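Local coordinates for protein glutamine--tRNA ligase (Saccharomyces cerevisiae, PDB 3TL4) that attaches glutamine to tRNA(Gln) at the expense of ATP, here represented by its N-terminal, all-helical tRNA-binding domain, at residues N79-T84 with G106-S111; K143-I148 with P168-E173; Q9-V14 with K22-N27; Y35-E40 with N57-V62. All coordinates share one frame; numbering follows the deposited sequence.

Contact 1 (N79-T84 with G106-S111)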
loop_
_atom_site.group_PDB
_atom_site.type_symbol
_atom_site.label_atom_id
_atom_site.label_comp_id
_atom_site.label_asym_id
_atom_site.label_seq_id
_atom_site.Cartn_x
_atom_site.Cartn_y
_atom_site.Cartn_z
ATOM N N ASN A 79 9.325 -0.895 12.144
ATOM C CA ASN A 79 8.931 0.147 13.095
ATOM C C ASN A 79 7.556 0.789 12.840
ATOM O O ASN A 79 7.160 1.684 13.559
ATOM C CB ASN A 79 10.034 1.208 13.276
ATOM C CG ASN A 79 9.915 2.339 12.300
ATOM O OD1 ASN A 79 9.201 2.237 11.310
ATOM N ND2 ASN A 79 10.622 3.433 12.565
ATOM N N GLY A 80 6.830 0.334 11.822
ATOM C CA GLY A 80 5.454 0.777 11.624
ATOM C C GLY A 80 5.298 2.054 10.809
ATOM O O GLY A 80 4.193 2.569 10.655
ATOM N N ASP A 81 6.407 2.573 10.287
ATOM C CA ASP A 81 6.364 3.734 9.407
ATOM C C ASP A 81 5.721 3.382 8.058
ATOM O O ASP A 81 4.853 4.101 7.560
ATOM C CB ASP A 81 7.771 4.305 9.205
ATOM C CG ASP A 81 8.305 5.031 10.451
ATOM O OD1 ASP A 81 7.497 5.399 11.346
ATOM O OD2 ASP A 81 9.539 5.247 10.525
ATOM N N LEU A 82 6.142 2.260 7.486
ATOM C CA LEU A 82 5.624 1.797 6.205
ATOM C C LEU A 82 4.596 0.702 6.443
ATOM O O LEU A 82 4.962 -0.445 6.715
ATOM C CB LEU A 82 6.767 1.258 5.347
ATOM C CG LEU A 82 7.942 2.213 5.121
ATOM C CD1 LEU A 82 9.038 1.519 4.346
ATOM C CD2 LEU A 82 7.491 3.474 4.384
ATOM N N LYS A 83 3.316 1.059 6.336
ATOM C CA LYS A 83 2.213 0.166 6.695
ATOM C C LYS A 83 1.584 -0.572 5.516
ATOM O O LYS A 83 0.913 -1.580 5.716
ATOM C CB LYS A 83 1.102 0.932 7.432
ATOM C CG LYS A 83 1.526 1.645 8.698
ATOM C CD LYS A 83 2.051 0.671 9.751
ATOM C CE LYS A 83 0.930 -0.133 10.400
ATOM N NZ LYS A 83 1.408 -0.989 11.530
ATOM N N THR A 84 1.763 -0.076 4.294
ATOM C CA THR A 84 1.085 -0.696 3.147
ATOM C C THR A 84 2.057 -1.137 2.053
ATOM O O THR A 84 3.212 -0.695 2.021
ATOM C CB THR A 84 0.007 0.241 2.534
ATOM O OG1 THR A 84 0.633 1.419 2.025
ATOM C CG2 THR A 84 -1.011 0.652 3.582
ATOM N N GLY A 106 14.330 11.182 3.834
ATOM C CA GLY A 106 14.048 11.295 2.414
ATOM C C GLY A 106 13.060 10.226 1.989
ATOM O O GLY A 106 12.069 10.493 1.311
HETATM N N MSE A 107 13.330 8.999 2.403
HETATM C CA MSE A 107 12.434 7.899 2.101
HETATM C C MSE A 107 11.042 8.135 2.701
HETATM O O MSE A 107 10.045 8.074 2.002
HETATM C CB MSE A 107 13.018 6.607 2.643
HETATM C CG MSE A 107 12.264 5.377 2.206
HETATM SE SE MSE A 107 12.680 3.865 3.371
HETATM C CE MSE A 107 11.913 4.505 5.037
ATOM N N ASN A 108 10.993 8.394 4.003
ATOM C CA ASN A 108 9.747 8.705 4.692
ATOM C C ASN A 108 8.937 9.775 3.959
ATOM O O ASN A 108 7.759 9.583 3.658
ATOM C CB ASN A 108 10.042 9.183 6.117
ATOM C CG ASN A 108 10.335 8.043 7.070
ATOM O OD1 ASN A 108 10.317 6.866 6.686
ATOM N ND2 ASN A 108 10.598 8.386 8.336
ATOM N N GLU A 109 9.584 10.901 3.678
ATOM C CA GLU A 109 8.963 12.021 2.969
ATOM C C GLU A 109 8.375 11.633 1.606
ATOM O O GLU A 109 7.449 12.270 1.125
ATOM C CB GLU A 109 9.982 13.158 2.808
ATOM C CG GLU A 109 9.515 14.354 1.987
ATOM C CD GLU A 109 10.417 15.576 2.158
ATOM O OE1 GLU A 109 11.490 15.446 2.792
ATOM O OE2 GLU A 109 10.048 16.667 1.665
ATOM N N ASN A 110 8.914 10.592 0.982
ATOM C CA ASN A 110 8.436 10.172 -0.329
ATOM C C ASN A 110 7.693 8.842 -0.315
ATOM O O ASN A 110 7.413 8.281 -1.367
ATOM C CB ASN A 110 9.583 10.124 -1.333
ATOM C CG ASN A 110 10.097 11.504 -1.678
ATOM O OD1 ASN A 110 9.546 12.178 -2.547
ATOM N ND2 ASN A 110 11.148 11.942 -0.990
ATOM N N SER A 111 7.351 8.356 0.875
ATOM C CA SER A 111 6.599 7.112 1.002
ATOM C C SER A 111 5.372 7.301 1.871
ATOM O O SER A 111 4.945 6.377 2.543
ATOM C CB SER A 111 7.475 6.016 1.604
ATOM O OG SER A 111 8.670 5.918 0.863
HETATM O O HOH W 1 11.131 5.016 8.374
#
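Leu82 and Ser111 meet at carbon atoms, with CD2 of Leu82 lying 3.8 Å from CB of Ser111. The other Leu82 methyl, CD1, approaches the terminal methyl CE of Met107, a selenomethionine, at 4.2 Å. One torsion explains this reach: with chi1 at -55°, Leu82 CG lies beside its own backbone N, opposite the carbonyl carbon, and the fork projects toward helix 104-109. Ser111 turns its hydroxyl back on its own chain, where OG donates to Met107 O (2.8 Å) from well above the carbonyl plane. Asn110 N reaches the same oxygen from the opposite face, so two donors grip it.

Beside this apolar touch, Asp81 and Asn108 approach without bonding: Asp81 OD2 and Asn108 ND2 stay 4.0 Å apart, and the carboxylate and amide planes stand 88° to each other. A water joins them instead, donating to Asp81 OD2 (2.7 Å) and to Asn108 OD1 (2.6 Å). Asn79 ND2 donates to the same Asp81 OD2, from above the carboxylate plane, at 2.9 Å. Asn79 OD1 accepts from Asp81 N at 3.0 Å, the bond that defines an Asx turn. Together with the Schellman motif at Gly80, this turn closes helix 70-78, and the loop that follows packs on the last turn of helix 104-109.

Contact 2 (K143-I148 with P168-E173)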
loop_
_atom_site.group_PDB
_atom_site.type_symbol
_atom_site.label_atom_id
_atom_site.label_comp_id
_atom_site.label_asym_id
_atom_site.label_seq_id
_atom_site.Cartn_x
_atom_site.Cartn_y
_atom_site.Cartn_z
ATOM N N LYS A 143 -25.944 6.026 -12.641
ATOM C CA LYS A 143 -25.134 5.275 -13.598
ATOM C C LYS A 143 -23.660 5.692 -13.608
ATOM O O LYS A 143 -22.793 4.934 -14.046
ATOM C CB LYS A 143 -25.701 5.421 -15.013
ATOM C CG LYS A 143 -27.084 4.820 -15.199
ATOM C CD LYS A 143 -27.598 5.079 -16.606
ATOM C CE LYS A 143 -28.945 4.379 -16.853
ATOM N NZ LYS A 143 -30.086 4.965 -16.074
ATOM N N LEU A 144 -23.376 6.894 -13.131
ATOM C CA LEU A 144 -22.019 7.431 -13.172
ATOM C C LEU A 144 -21.224 7.133 -11.904
ATOM O O LEU A 144 -20.017 7.346 -11.858
ATOM C CB LEU A 144 -22.056 8.948 -13.431
ATOM C CG LEU A 144 -20.734 9.666 -13.699
ATOM C CD1 LEU A 144 -19.907 8.895 -14.719
ATOM C CD2 LEU A 144 -20.962 11.107 -14.160
ATOM N N VAL A 145 -21.894 6.632 -10.873
ATOM C CA VAL A 145 -21.219 6.383 -9.599
ATOM C C VAL A 145 -19.964 5.482 -9.695
ATOM O O VAL A 145 -18.962 5.736 -9.018
ATOM C CB VAL A 145 -22.201 5.903 -8.500
ATOM C CG1 VAL A 145 -21.446 5.375 -7.304
ATOM C CG2 VAL A 145 -23.138 7.058 -8.074
ATOM N N PRO A 146 -19.999 4.435 -10.540
ATOM C CA PRO A 146 -18.752 3.663 -10.676
ATOM C C PRO A 146 -17.615 4.479 -11.326
ATOM O O PRO A 146 -16.434 4.213 -11.082
ATOM C CB PRO A 146 -19.160 2.494 -11.568
ATOM C CG PRO A 146 -20.669 2.359 -11.345
ATOM C CD PRO A 146 -21.144 3.775 -11.194
ATOM N N GLY A 147 -17.975 5.467 -12.140
ATOM C CA GLY A 147 -17.002 6.356 -12.745
ATOM C C GLY A 147 -16.445 7.382 -11.773
ATOM O O GLY A 147 -15.270 7.735 -11.832
ATOM N N ILE A 148 -17.291 7.869 -10.875
ATOM C CA ILE A 148 -16.853 8.811 -9.857
ATOM C C ILE A 148 -15.821 8.128 -8.965
ATOM O O ILE A 148 -14.803 8.719 -8.594
ATOM C CB ILE A 148 -18.033 9.283 -9.014
ATOM C CG1 ILE A 148 -19.057 9.985 -9.912
ATOM C CG2 ILE A 148 -17.566 10.200 -7.870
ATOM C CD1 ILE A 148 -20.207 10.598 -9.140
ATOM N N PRO A 168 -18.428 4.503 0.512
ATOM C CA PRO A 168 -19.500 5.019 1.373
ATOM C C PRO A 168 -19.574 6.541 1.365
ATOM O O PRO A 168 -20.665 7.111 1.391
ATOM C CB PRO A 168 -19.097 4.535 2.769
ATOM C CG PRO A 168 -18.218 3.349 2.517
ATOM C CD PRO A 168 -17.476 3.663 1.257
ATOM N N ILE A 169 -18.429 7.206 1.341
ATOM C CA ILE A 169 -18.466 8.663 1.357
ATOM C C ILE A 169 -19.015 9.211 0.042
ATOM O O ILE A 169 -19.738 10.211 0.034
ATOM C CB ILE A 169 -17.107 9.272 1.687
ATOM C CG1 ILE A 169 -16.725 8.933 3.135
ATOM C CG2 ILE A 169 -17.156 10.764 1.476
ATOM C CD1 ILE A 169 -15.221 8.953 3.379
ATOM N N ILE A 170 -18.697 8.536 -1.060
ATOM C CA ILE A 170 -19.262 8.886 -2.360
ATOM C C ILE A 170 -20.769 8.682 -2.434
ATOM O O ILE A 170 -21.490 9.557 -2.904
ATOM C CB ILE A 170 -18.620 8.099 -3.504
ATOM C CG1 ILE A 170 -17.178 8.558 -3.694
ATOM C CG2 ILE A 170 -19.426 8.298 -4.785
ATOM C CD1 ILE A 170 -16.371 7.686 -4.622
ATOM N N ASP A 171 -21.238 7.517 -1.992
ATOM C CA ASP A 171 -22.672 7.249 -1.936
ATOM C C ASP A 171 -23.418 8.338 -1.153
ATOM O O ASP A 171 -24.463 8.816 -1.586
ATOM C CB ASP A 171 -22.952 5.864 -1.345
ATOM C CG ASP A 171 -22.570 4.721 -2.301
ATOM O OD1 ASP A 171 -22.391 4.972 -3.517
ATOM O OD2 ASP A 171 -22.454 3.565 -1.834
ATOM N N GLN A 172 -22.872 8.751 -0.016
ATOM C CA GLN A 172 -23.504 9.794 0.781
ATOM C C GLN A 172 -23.536 11.144 0.066
ATOM O O GLN A 172 -24.538 11.832 0.065
ATOM C CB GLN A 172 -22.768 9.966 2.093
ATOM C CG GLN A 172 -22.615 8.721 2.931
ATOM C CD GLN A 172 -21.818 9.024 4.189
ATOM O OE1 GLN A 172 -22.261 9.797 5.042
ATOM N NE2 GLN A 172 -20.625 8.455 4.292
ATOM N N GLU A 173 -22.424 11.532 -0.527
ATOM C CA GLU A 173 -22.347 12.830 -1.183
ATOM C C GLU A 173 -23.203 12.900 -2.435
ATOM O O GLU A 173 -23.785 13.929 -2.730
ATOM C CB GLU A 173 -20.900 13.173 -1.500
ATOM C CG GLU A 173 -20.062 13.361 -0.228
ATOM C CD GLU A 173 -20.640 14.436 0.667
ATOM O OE1 GLU A 173 -20.977 15.518 0.138
ATOM O OE2 GLU A 173 -20.768 14.204 1.888
#
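Ile170 faces Ile148 and Val145 between two helices, and its branches divide the work between them. Starting at CB, the carbon itself stays back from the other segment and serves as the branch point. With chi1 at -69°, CG1 lies opposite the carbonyl carbon, a setting that puts CG2 anti to the backbone N and aims it at helix 145-153. That methyl is the main point of touch: Ile170 CG2 is 4.1 Å from Ile148 CG2 and 4.4 Å from Val145 CG1. Along the longer branch, CG1 leads to the tip, where Ile170 CD1 comes to 4.3 Å from Ile148 CG2. One Ile148 methyl therefore faces both ends of the Ile170 side chain, and the two isoleucines slide past each other in opposite directions. Phe149, next after Ile148, and Val152, a turn farther along helix 145-153, also touch Ile170.

At the side of this patch, Asp171 crosses Val145 at about a right angle, with OD1 3.9 Å from Val145 CG1. This is a touch of carboxylate on methyl; the charge of OD1 is met by Lys167 in a salt bridge within helix 166-178.

No hydrogen bond spans the two segments. The contact therefore rests on methyl packing with no directional demand, while the one polar group nearby is paired along its own helix and probably costs the apolar patch little.

Contact 3 (Q9-V14 with K22-N27)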
loop_
_atom_site.group_PDB
_atom_site.type_symbol
_atom_site.label_atom_id
_atom_site.label_comp_id
_atom_site.label_asym_id
_atom_site.label_seq_id
_atom_site.Cartn_x
_atom_site.Cartn_y
_atom_site.Cartn_z
ATOM N N GLN A 9 14.041 -22.938 7.601
ATOM C CA GLN A 9 14.085 -22.804 9.051
ATOM C C GLN A 9 13.791 -21.364 9.494
ATOM O O GLN A 9 12.944 -21.135 10.355
ATOM C CB GLN A 9 15.438 -23.275 9.583
ATOM C CG GLN A 9 15.363 -24.050 10.896
ATOM C CD GLN A 9 16.689 -24.704 11.265
ATOM O OE1 GLN A 9 17.477 -24.150 12.036
ATOM N NE2 GLN A 9 16.939 -25.892 10.714
ATOM N N LEU A 10 14.476 -20.396 8.892
ATOM C CA LEU A 10 14.314 -18.990 9.273
ATOM C C LEU A 10 12.893 -18.482 9.047
ATOM O O LEU A 10 12.316 -17.831 9.911
ATOM C CB LEU A 10 15.299 -18.112 8.504
ATOM C CG LEU A 10 15.164 -16.603 8.704
ATOM C CD1 LEU A 10 15.402 -16.231 10.162
ATOM C CD2 LEU A 10 16.127 -15.851 7.788
ATOM N N PHE A 11 12.341 -18.794 7.881
ATOM C CA PHE A 11 11.031 -18.295 7.469
ATOM C C PHE A 11 9.907 -18.779 8.363
ATOM O O PHE A 11 8.997 -18.018 8.695
ATOM C CB PHE A 11 10.734 -18.699 6.022
ATOM C CG PHE A 11 11.674 -18.091 5.018
ATOM C CD1 PHE A 11 12.523 -17.055 5.379
ATOM C CD2 PHE A 11 11.708 -18.549 3.715
ATOM C CE1 PHE A 11 13.389 -16.486 4.450
ATOM C CE2 PHE A 11 12.574 -17.987 2.786
ATOM C CZ PHE A 11 13.413 -16.955 3.154
ATOM N N SER A 12 9.953 -20.050 8.741
ATOM C CA SER A 12 8.914 -20.588 9.604
ATOM C C SER A 12 9.131 -20.132 11.041
ATOM O O SER A 12 8.188 -20.076 11.825
ATOM C CB SER A 12 8.863 -22.107 9.517
ATOM O OG SER A 12 10.101 -22.660 9.915
ATOM N N GLN A 13 10.373 -19.796 11.378
ATOM C CA GLN A 13 10.684 -19.260 12.701
ATOM C C GLN A 13 10.154 -17.847 12.894
ATOM O O GLN A 13 9.762 -17.477 14.002
ATOM C CB GLN A 13 12.183 -19.305 12.973
ATOM C CG GLN A 13 12.670 -20.695 13.332
ATOM C CD GLN A 13 14.161 -20.863 13.150
ATOM O OE1 GLN A 13 14.847 -19.958 12.663
ATOM N NE2 GLN A 13 14.676 -22.026 13.539
ATOM N N VAL A 14 10.145 -17.057 11.823
ATOM C CA VAL A 14 9.547 -15.726 11.887
ATOM C C VAL A 14 8.017 -15.823 11.738
ATOM O O VAL A 14 7.292 -14.835 11.877
ATOM C CB VAL A 14 10.199 -14.736 10.888
ATOM C CG1 VAL A 14 11.725 -14.858 10.949
ATOM C CG2 VAL A 14 9.713 -14.958 9.484
ATOM N N LYS A 22 6.744 -23.005 1.618
ATOM C CA LYS A 22 6.969 -23.949 0.524
ATOM C C LYS A 22 6.889 -23.236 -0.831
ATOM O O LYS A 22 7.673 -23.495 -1.742
ATOM C CB LYS A 22 5.944 -25.080 0.606
ATOM C CG LYS A 22 6.156 -26.208 -0.382
ATOM C CD LYS A 22 4.991 -27.173 -0.353
ATOM C CE LYS A 22 5.049 -28.132 -1.531
ATOM N NZ LYS A 22 6.316 -28.913 -1.541
ATOM N N GLU A 23 5.934 -22.321 -0.940
ATOM C CA GLU A 23 5.757 -21.498 -2.125
ATOM C C GLU A 23 6.924 -20.502 -2.309
ATOM O O GLU A 23 7.482 -20.373 -3.405
ATOM C CB GLU A 23 4.417 -20.771 -2.006
ATOM C CG GLU A 23 4.060 -19.855 -3.150
ATOM C CD GLU A 23 2.935 -18.903 -2.780
ATOM O OE1 GLU A 23 1.889 -19.378 -2.284
ATOM O OE2 GLU A 23 3.108 -17.678 -2.964
ATOM N N ILE A 24 7.300 -19.812 -1.233
ATOM C CA ILE A 24 8.409 -18.860 -1.273
ATOM C C ILE A 24 9.736 -19.451 -1.794
ATOM O O ILE A 24 10.408 -18.832 -2.625
ATOM C CB ILE A 24 8.656 -18.209 0.102
ATOM C CG1 ILE A 24 7.503 -17.265 0.465
ATOM C CG2 ILE A 24 9.988 -17.446 0.097
ATOM C CD1 ILE A 24 7.538 -16.770 1.911
ATOM N N VAL A 25 10.111 -20.631 -1.301
ATOM C CA VAL A 25 11.388 -21.247 -1.672
ATOM C C VAL A 25 11.376 -21.781 -3.108
ATOM O O VAL A 25 12.419 -22.154 -3.649
ATOM C CB VAL A 25 11.807 -22.385 -0.700
ATOM C CG1 VAL A 25 12.218 -21.823 0.649
ATOM C CG2 VAL A 25 10.685 -23.402 -0.538
ATOM N N LYS A 26 10.192 -21.827 -3.713
ATOM C CA LYS A 26 10.074 -22.124 -5.133
ATOM C C LYS A 26 10.880 -21.086 -5.919
ATOM O O LYS A 26 11.488 -21.398 -6.944
ATOM C CB LYS A 26 8.602 -22.080 -5.567
ATOM C CG LYS A 26 7.956 -23.440 -5.872
ATOM C CD LYS A 26 8.029 -24.389 -4.691
ATOM C CE LYS A 26 7.216 -25.642 -4.953
ATOM N NZ LYS A 26 7.392 -26.644 -3.865
ATOM N N ASN A 27 10.881 -19.851 -5.414
ATOM C CA ASN A 27 11.558 -18.724 -6.056
ATOM C C ASN A 27 12.846 -18.342 -5.329
ATOM O O ASN A 27 12.826 -17.587 -4.347
ATOM C CB ASN A 27 10.622 -17.525 -6.083
ATOM C CG ASN A 27 11.218 -16.337 -6.806
ATOM O OD1 ASN A 27 12.431 -16.111 -6.780
ATOM N ND2 ASN A 27 10.359 -15.569 -7.463
#
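Ile24 lays its CG2 methyl against the ring of Phe11, 3.8 Å from CE2 and, more loosely, 4.2 Å from Phe11 CD2. The approach is oblique to the ring, and the two side chains cross at a slant. The Ile24 torsion accounts for the choice of methyl: CG1 sits beside the backbone N at chi1 -69°, which leaves CG2 anti to that N and directed at the aromatic ring.

Next in sequence, Val25 adds a lighter touch, its CG1 standing 4.4 Å from Phe11 CE2. The Ile24 CG2 and Val25 CG1 methyls are themselves 4.9 Å apart, so they meet CE2 from clearly separate directions, and this one corner of the ring is shared by consecutive residues. After Val25 the backbone turns rather than packs: Lys26 N bonds to Glu23 O (3.1 Å), and Asn27 N to Ile24 O (3.0 Å). The chain then reaches Asn27, whose OD1 caps the following helix by accepting from Val30 N. Ser31 OG adds weak bonds to the carbonyl oxygens of Ile24 and Asn27 across the same junction.

Nothing polar passes between residues 9-14 and 22-27, so the ring of Phe11 alone carries the contact from its side. Helix 4-13 and helix 18-24 are successive, and helix 28-39 completes the group: Ser31 and Leu34 from that helix also lie against Phe11, and Phe16 in the intervening loop touches it too. The ring is thus buried among three consecutive helices, in a domain that has no strands.

Contact 4 (Y35-E40 with N57-V62)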
loop_
_atom_site.group_PDB
_atom_site.type_symbol
_atom_site.label_atom_id
_atom_site.label_comp_id
_atom_site.label_asym_id
_atom_site.label_seq_id
_atom_site.Cartn_x
_atom_site.Cartn_y
_atom_site.Cartn_z
ATOM N N TYR A 35 15.611 -13.731 3.039
ATOM C CA TYR A 35 16.576 -14.139 4.061
ATOM C C TYR A 35 17.454 -12.969 4.519
ATOM O O TYR A 35 17.547 -12.681 5.720
ATOM C CB TYR A 35 17.456 -15.280 3.529
ATOM C CG TYR A 35 18.349 -15.929 4.568
ATOM C CD1 TYR A 35 19.640 -15.469 4.796
ATOM C CD2 TYR A 35 17.900 -17.014 5.314
ATOM C CE1 TYR A 35 20.454 -16.063 5.751
ATOM C CE2 TYR A 35 18.702 -17.612 6.267
ATOM C CZ TYR A 35 19.978 -17.135 6.483
ATOM O OH TYR A 35 20.774 -17.737 7.436
ATOM N N LYS A 36 18.097 -12.295 3.569
ATOM C CA LYS A 36 19.005 -11.207 3.934
ATOM C C LYS A 36 18.262 -10.039 4.581
ATOM O O LYS A 36 18.771 -9.425 5.515
ATOM C CB LYS A 36 19.842 -10.728 2.742
ATOM C CG LYS A 36 19.386 -9.397 2.131
ATOM C CD LYS A 36 20.303 -8.911 0.992
ATOM C CE LYS A 36 19.677 -7.751 0.181
ATOM N NZ LYS A 36 19.865 -6.403 0.797
ATOM N N LEU A 37 17.066 -9.732 4.085
ATOM C CA LEU A 37 16.247 -8.675 4.671
ATOM C C LEU A 37 15.843 -9.008 6.114
ATOM O O LEU A 37 16.017 -8.188 7.018
ATOM C CB LEU A 37 15.011 -8.387 3.810
ATOM C CG LEU A 37 15.269 -7.848 2.395
ATOM C CD1 LEU A 37 14.008 -7.889 1.531
ATOM C CD2 LEU A 37 15.884 -6.443 2.406
ATOM N N ILE A 38 15.310 -10.207 6.333
ATOM C CA ILE A 38 15.007 -10.660 7.691
ATOM C C ILE A 38 16.227 -10.626 8.646
ATOM O O ILE A 38 16.087 -10.345 9.835
ATOM C CB ILE A 38 14.400 -12.072 7.692
ATOM C CG1 ILE A 38 12.997 -12.047 7.084
ATOM C CG2 ILE A 38 14.347 -12.631 9.105
ATOM C CD1 ILE A 38 12.336 -13.397 7.016
ATOM N N LYS A 39 17.416 -10.915 8.131
ATOM C CA LYS A 39 18.611 -10.985 8.976
ATOM C C LYS A 39 19.156 -9.616 9.401
ATOM O O LYS A 39 19.969 -9.537 10.314
ATOM C CB LYS A 39 19.719 -11.796 8.293
ATOM C CG LYS A 39 19.481 -13.295 8.259
ATOM C CD LYS A 39 19.612 -13.915 9.641
ATOM C CE LYS A 39 19.784 -15.433 9.534
ATOM N NZ LYS A 39 19.944 -16.120 10.848
ATOM N N GLU A 40 18.719 -8.543 8.743
ATOM C CA GLU A 40 19.135 -7.200 9.138
ATOM C C GLU A 40 18.071 -6.491 9.993
ATOM O O GLU A 40 17.924 -5.268 9.953
ATOM C CB GLU A 40 19.590 -6.356 7.928
ATOM C CG GLU A 40 18.602 -6.213 6.769
ATOM C CD GLU A 40 19.220 -5.500 5.558
ATOM O OE1 GLU A 40 20.379 -5.039 5.665
ATOM O OE2 GLU A 40 18.556 -5.402 4.498
ATOM N N ASN A 57 6.751 -8.557 0.263
ATOM C CA ASN A 57 6.614 -7.569 -0.805
ATOM C C ASN A 57 7.965 -6.995 -1.187
ATOM O O ASN A 57 8.321 -6.946 -2.361
ATOM C CB ASN A 57 5.745 -6.391 -0.372
ATOM C CG ASN A 57 4.268 -6.726 -0.315
ATOM O OD1 ASN A 57 3.510 -6.061 0.398
ATOM N ND2 ASN A 57 3.845 -7.745 -1.071
ATOM N N LEU A 58 8.704 -6.529 -0.183
ATOM C CA LEU A 58 10.000 -5.911 -0.432
ATOM C C LEU A 58 10.942 -6.876 -1.116
ATOM O O LEU A 58 11.653 -6.496 -2.050
ATOM C CB LEU A 58 10.638 -5.408 0.859
ATOM C CG LEU A 58 12.023 -4.785 0.657
ATOM C CD1 LEU A 58 11.973 -3.674 -0.407
ATOM C CD2 LEU A 58 12.546 -4.240 1.965
ATOM N N ALA A 59 10.946 -8.124 -0.645
ATOM C CA ALA A 59 11.809 -9.146 -1.214
ATOM C C ALA A 59 11.421 -9.379 -2.661
ATOM O O ALA A 59 12.280 -9.639 -3.508
ATOM C CB ALA A 59 11.704 -10.433 -0.429
ATOM N N SER A 60 10.123 -9.281 -2.949
ATOM C CA SER A 60 9.648 -9.555 -4.301
ATOM C C SER A 60 10.042 -8.414 -5.258
ATOM O O SER A 60 10.151 -8.624 -6.471
ATOM C CB SER A 60 8.139 -9.839 -4.310
ATOM O OG SER A 60 7.385 -8.643 -4.337
ATOM N N PHE A 61 10.282 -7.224 -4.698
ATOM C CA PHE A 61 10.764 -6.073 -5.465
ATOM C C PHE A 61 12.275 -6.169 -5.710
ATOM O O PHE A 61 12.756 -5.880 -6.800
ATOM C CB PHE A 61 10.500 -4.787 -4.697
ATOM C CG PHE A 61 9.057 -4.490 -4.479
ATOM C CD1 PHE A 61 8.121 -4.771 -5.457
ATOM C CD2 PHE A 61 8.638 -3.926 -3.294
ATOM C CE1 PHE A 61 6.798 -4.490 -5.248
ATOM C CE2 PHE A 61 7.316 -3.633 -3.077
ATOM C CZ PHE A 61 6.390 -3.917 -4.052
ATOM N N VAL A 62 13.011 -6.558 -4.675
ATOM C CA VAL A 62 14.463 -6.680 -4.742
ATOM C C VAL A 62 14.886 -7.858 -5.621
ATOM O O VAL A 62 15.854 -7.755 -6.371
ATOM C CB VAL A 62 15.061 -6.850 -3.332
ATOM C CG1 VAL A 62 16.546 -7.144 -3.408
ATOM C CG2 VAL A 62 14.799 -5.611 -2.497
#
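Helix-helix packing inside the all-helical tRNA-binding domain brings helix 28-39 onto helix 49-62, and Leu37 makes the touch, against Leu58 and Ala59. The backbones come close here, the CA atoms of Leu37 and Ala59 being 7.4 Å apart, which suits a partner as small as alanine. Leu37 sends its CD1 methyl to the helix itself: it lies 3.7 Å from Ala59 CA, and 4.0 Å from Ala59 CB. With chi1 at -63° and chi2 at 167°, Leu37 extends straight out from its helix, and this reach lets one methyl rest on backbone atoms.

Leu58, the residue before Ala59, crosses Leu37 at a slant. Its CG is anti to its own N (chi1 178°), and the same Leu37 CD1 meets that Leu58 CG at 3.8 Å. A single methyl thus sits against two consecutive residues of helix 49-62. Val74 of helix 70-78 also packs on Leu37, while Ile73, Val88 and Phe92 touch Leu58, so helices 70-78 and 85-98 add to the burial.

Away from Leu37, the Ser60 hydroxyl turns back on its own helix: OG donates to Asn57 O (2.8 Å), an oxygen that also accepts from Phe61 N, and the Phe61 ring presents one face to it, offset toward the rim. Asn57 OD1 instead bonds to Ser85 OG. Across the interface itself the evidence is purely apolar, down to the fork of Leu37, whose CD2 lies 4.0 Å from Leu58 CD2.

Helix 28-39 carries one segment of contact 4 and also covers Phe11 of contact 3; the two contacts lie about 12 Å apart between centres and touch where Leu10 CD1 approaches Ile38 CG2 at 3.9 Å. Contact 1, about 16 Å from contact 4 centre to centre, uses the loop that leaves helix 70-78, a helix that also covers contact 4. Contact 2 stands apart, about 39 Å from contact 4 centre to centre, across the chain's centre from contacts 3 and 4. Those two are buried and wholly apolar. Contact 1, also buried, adds a water bridge. Contact 2 is only partly buried and mixes methyl packing with a carboxylate. No hydrogen bond directly joins the two segments of any contact.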